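Glyoxalase family protein (Listeria monocytogenes, PDB 2P7O) is the fosfomycin resistance protein FosX, a manganese-dependent enzyme that catalyses the hydration of the antibiotic fosfomycin. Local coordinates at residues A[65-70]-A[126-131]. Sequence-based numbering, arbitrary orientation.
Sequences RTYNHI and ERLKRY. With MN (manganese (II) ion), chain C.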
loop_
_atom_site.group_PDB
_atom_site.type_symbol
_atom_site.label_atom_id
_atom_site.label_comp_id
_atom_site.label_asym_id
_atom_site.label_seq_id
_atom_site.Cartn_x
_atom_site.Cartn_y
_atom_site.Cartn_z
ATOM N N ARG A 65 6.939 9.449 -9.363
ATOM C CA ARG A 65 6.371 8.211 -9.834
ATOM C C ARG A 65 7.368 7.067 -9.762
ATOM O O ARG A 65 8.537 7.168 -10.121
ATOM C CB ARG A 65 5.863 8.366 -11.293
ATOM C CG ARG A 65 5.027 9.629 -11.462
ATOM C CD ARG A 65 4.241 9.617 -12.773
ATOM N NE ARG A 65 2.832 9.764 -12.456
ATOM C CZ ARG A 65 1.899 10.213 -13.277
ATOM N NH1 ARG A 65 2.266 10.543 -14.514
ATOM N NH2 ARG A 65 0.635 10.326 -12.865
ATOM N N THR A 66 6.836 5.978 -9.213
ATOM C CA THR A 66 7.583 4.736 -9.144
ATOM C C THR A 66 6.607 3.600 -9.443
ATOM O O THR A 66 5.458 3.873 -9.754
ATOM C CB THR A 66 8.238 4.472 -7.786
ATOM O OG1 THR A 66 7.183 4.260 -6.816
ATOM C CG2 THR A 66 9.159 5.625 -7.402
ATOM N N TYR A 67 7.131 2.410 -9.297
ATOM C CA TYR A 67 6.376 1.187 -9.577
ATOM C C TYR A 67 5.845 0.509 -8.321
ATOM O O TYR A 67 5.238 -0.572 -8.433
ATOM C CB TYR A 67 7.324 0.252 -10.336
ATOM C CG TYR A 67 7.833 0.904 -11.608
ATOM C CD1 TYR A 67 6.936 1.197 -12.616
ATOM C CD2 TYR A 67 9.167 1.189 -11.854
ATOM C CE1 TYR A 67 7.287 1.775 -13.821
ATOM C CE2 TYR A 67 9.554 1.750 -13.058
ATOM C CZ TYR A 67 8.626 2.048 -14.033
ATOM O OH TYR A 67 9.012 2.609 -15.239
ATOM N N ASN A 68 5.975 1.117 -7.155
ATOM C CA ASN A 68 5.254 0.690 -5.926
ATOM C C ASN A 68 3.758 0.769 -6.250
ATOM O O ASN A 68 3.314 1.816 -6.720
ATOM C CB ASN A 68 5.598 1.684 -4.792
ATOM C CG ASN A 68 7.064 1.578 -4.455
ATOM O OD1 ASN A 68 7.487 0.641 -3.772
ATOM N ND2 ASN A 68 7.966 2.394 -4.983
ATOM N N HIS A 69 2.940 -0.255 -6.008
ATOM C CA HIS A 69 1.529 -0.091 -6.329
ATOM C C HIS A 69 0.677 -1.004 -5.448
ATOM O O HIS A 69 1.107 -2.097 -5.020
ATOM C CB HIS A 69 1.216 -0.443 -7.779
ATOM C CG HIS A 69 1.576 -1.821 -8.261
ATOM N ND1 HIS A 69 2.849 -2.148 -8.688
ATOM C CD2 HIS A 69 0.843 -2.950 -8.426
ATOM C CE1 HIS A 69 2.867 -3.444 -9.082
ATOM N NE2 HIS A 69 1.649 -3.943 -8.923
ATOM N N ILE A 70 -0.573 -0.567 -5.359
ATOM C CA ILE A 70 -1.623 -1.356 -4.661
ATOM C C ILE A 70 -2.481 -1.946 -5.769
ATOM O O ILE A 70 -2.891 -1.214 -6.663
ATOM C CB ILE A 70 -2.459 -0.442 -3.766
ATOM C CG1 ILE A 70 -1.601 0.257 -2.692
ATOM C CG2 ILE A 70 -3.612 -1.228 -3.132
ATOM C CD1 ILE A 70 -2.324 1.442 -2.043
ATOM N N GLU A 126 3.058 -10.626 -10.628
ATOM C CA GLU A 126 3.302 -9.204 -10.868
ATOM C C GLU A 126 3.518 -9.042 -12.373
ATOM O O GLU A 126 4.345 -9.737 -12.964
ATOM C CB GLU A 126 4.573 -8.861 -10.083
ATOM C CG GLU A 126 5.002 -7.399 -10.200
ATOM C CD GLU A 126 3.773 -6.487 -10.175
ATOM O OE1 GLU A 126 3.013 -6.574 -9.212
ATOM O OE2 GLU A 126 3.561 -5.657 -11.113
ATOM N N ARG A 127 2.824 -8.073 -12.931
ATOM C CA ARG A 127 2.771 -7.920 -14.382
ATOM C C ARG A 127 3.511 -6.704 -14.920
ATOM O O ARG A 127 3.414 -6.370 -16.097
ATOM C CB ARG A 127 1.280 -7.984 -14.752
ATOM C CG ARG A 127 0.697 -9.349 -14.357
ATOM C CD ARG A 127 -0.804 -9.415 -14.704
ATOM N NE ARG A 127 -1.421 -10.709 -14.471
ATOM C CZ ARG A 127 -2.739 -10.879 -14.303
ATOM N NH1 ARG A 127 -3.594 -9.846 -14.347
ATOM N NH2 ARG A 127 -3.190 -12.138 -14.143
ATOM N N LEU A 128 4.299 -6.008 -14.112
ATOM C CA LEU A 128 5.025 -4.818 -14.569
ATOM C C LEU A 128 5.891 -5.115 -15.795
ATOM O O LEU A 128 6.082 -4.217 -16.625
ATOM C CB LEU A 128 5.979 -4.217 -13.520
ATOM C CG LEU A 128 6.954 -3.134 -13.986
ATOM C CD1 LEU A 128 6.307 -1.755 -13.935
ATOM C CD2 LEU A 128 8.275 -3.062 -13.215
ATOM N N LYS A 129 6.455 -6.315 -15.828
ATOM C CA LYS A 129 7.428 -6.581 -16.913
ATOM C C LYS A 129 6.767 -6.484 -18.289
ATOM O O LYS A 129 7.430 -6.323 -19.300
ATOM C CB LYS A 129 8.006 -7.986 -16.756
ATOM C CG LYS A 129 6.943 -9.074 -16.762
ATOM C CD LYS A 129 7.547 -10.477 -16.673
ATOM C CE LYS A 129 6.497 -11.452 -16.167
ATOM N NZ LYS A 129 6.802 -11.860 -14.762
ATOM N N ARG A 130 5.437 -6.640 -18.331
ATOM C CA ARG A 130 4.718 -6.579 -19.578
ATOM C C ARG A 130 4.825 -5.215 -20.263
ATOM O O ARG A 130 4.505 -5.137 -21.449
ATOM C CB ARG A 130 3.228 -6.822 -19.318
ATOM C CG ARG A 130 2.997 -8.274 -18.858
ATOM C CD ARG A 130 1.455 -8.452 -18.874
ATOM N NE ARG A 130 1.085 -9.777 -18.360
ATOM C CZ ARG A 130 -0.157 -10.093 -18.021
ATOM N NH1 ARG A 130 -1.149 -9.188 -18.156
ATOM N NH2 ARG A 130 -0.434 -11.313 -17.554
ATOM N N TYR A 131 5.208 -4.201 -19.498
ATOM C CA TYR A 131 5.234 -2.836 -20.005
ATOM C C TYR A 131 6.680 -2.388 -20.214
ATOM O O TYR A 131 7.069 -1.242 -19.991
ATOM C CB TYR A 131 4.481 -1.868 -19.086
ATOM C CG TYR A 131 3.061 -2.295 -18.838
ATOM C CD1 TYR A 131 2.762 -3.349 -17.994
ATOM C CD2 TYR A 131 1.998 -1.674 -19.486
ATOM C CE1 TYR A 131 1.460 -3.752 -17.779
ATOM C CE2 TYR A 131 0.685 -2.074 -19.251
ATOM C CZ TYR A 131 0.405 -3.111 -18.405
ATOM O OH TYR A 131 -0.906 -3.528 -18.157
HETATM MN MN MN C . 1.082 -5.900 -9.503
HETATM O O HOH W 1 0.594 -7.344 -11.078
#
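The manganese site of this glyoxalase-superfamily fold joins His69, at the start of strand 69-73, to Glu126 in the loop after strand 116-120. His69 NE2 and Glu126 OE1 each bind the manganese at 2.1 Å; they lie 3.0 Å apart as neighbouring ligands, bridged by the metal rather than by a hydrogen. The carboxylate comes to the edge of the imidazole near its plane, the two planes turned 68° apart. The other ring nitrogen, His69 ND1, donates to Tyr67 O (2.9 Å), nearly straight and in the ring plane, which holds the imidazole's rotation with NE2 turned to the metal. Glu126 extends away from its backbone N (chi1 -180°) and then bends at chi2, which brings OE1 to the manganese; OE2 takes a bent bond from Leu128 N (3.1 Å), on its anti side and somewhat out of the carboxylate plane, and a hydrogen bond with Tyr108 OH. A water 2.2 Å from the manganese accepts a hydrogen bond from Arg127 N, which ties it to the loop backbone. Beside the site, Leu128 CD1 meets Tyr67 CD1 obliquely at 3.3 Å, a tight apolar contact. Glu118 of strand 116-120 and His7 of the second subunit complete the coordination; Thr9 of that subunit hydrogen-bonds Glu126 OE1. Strand 69-73 runs parallel to 116-120 and at His69 pairs antiparallel with a second-subunit strand, placing the metal at the dimer interface.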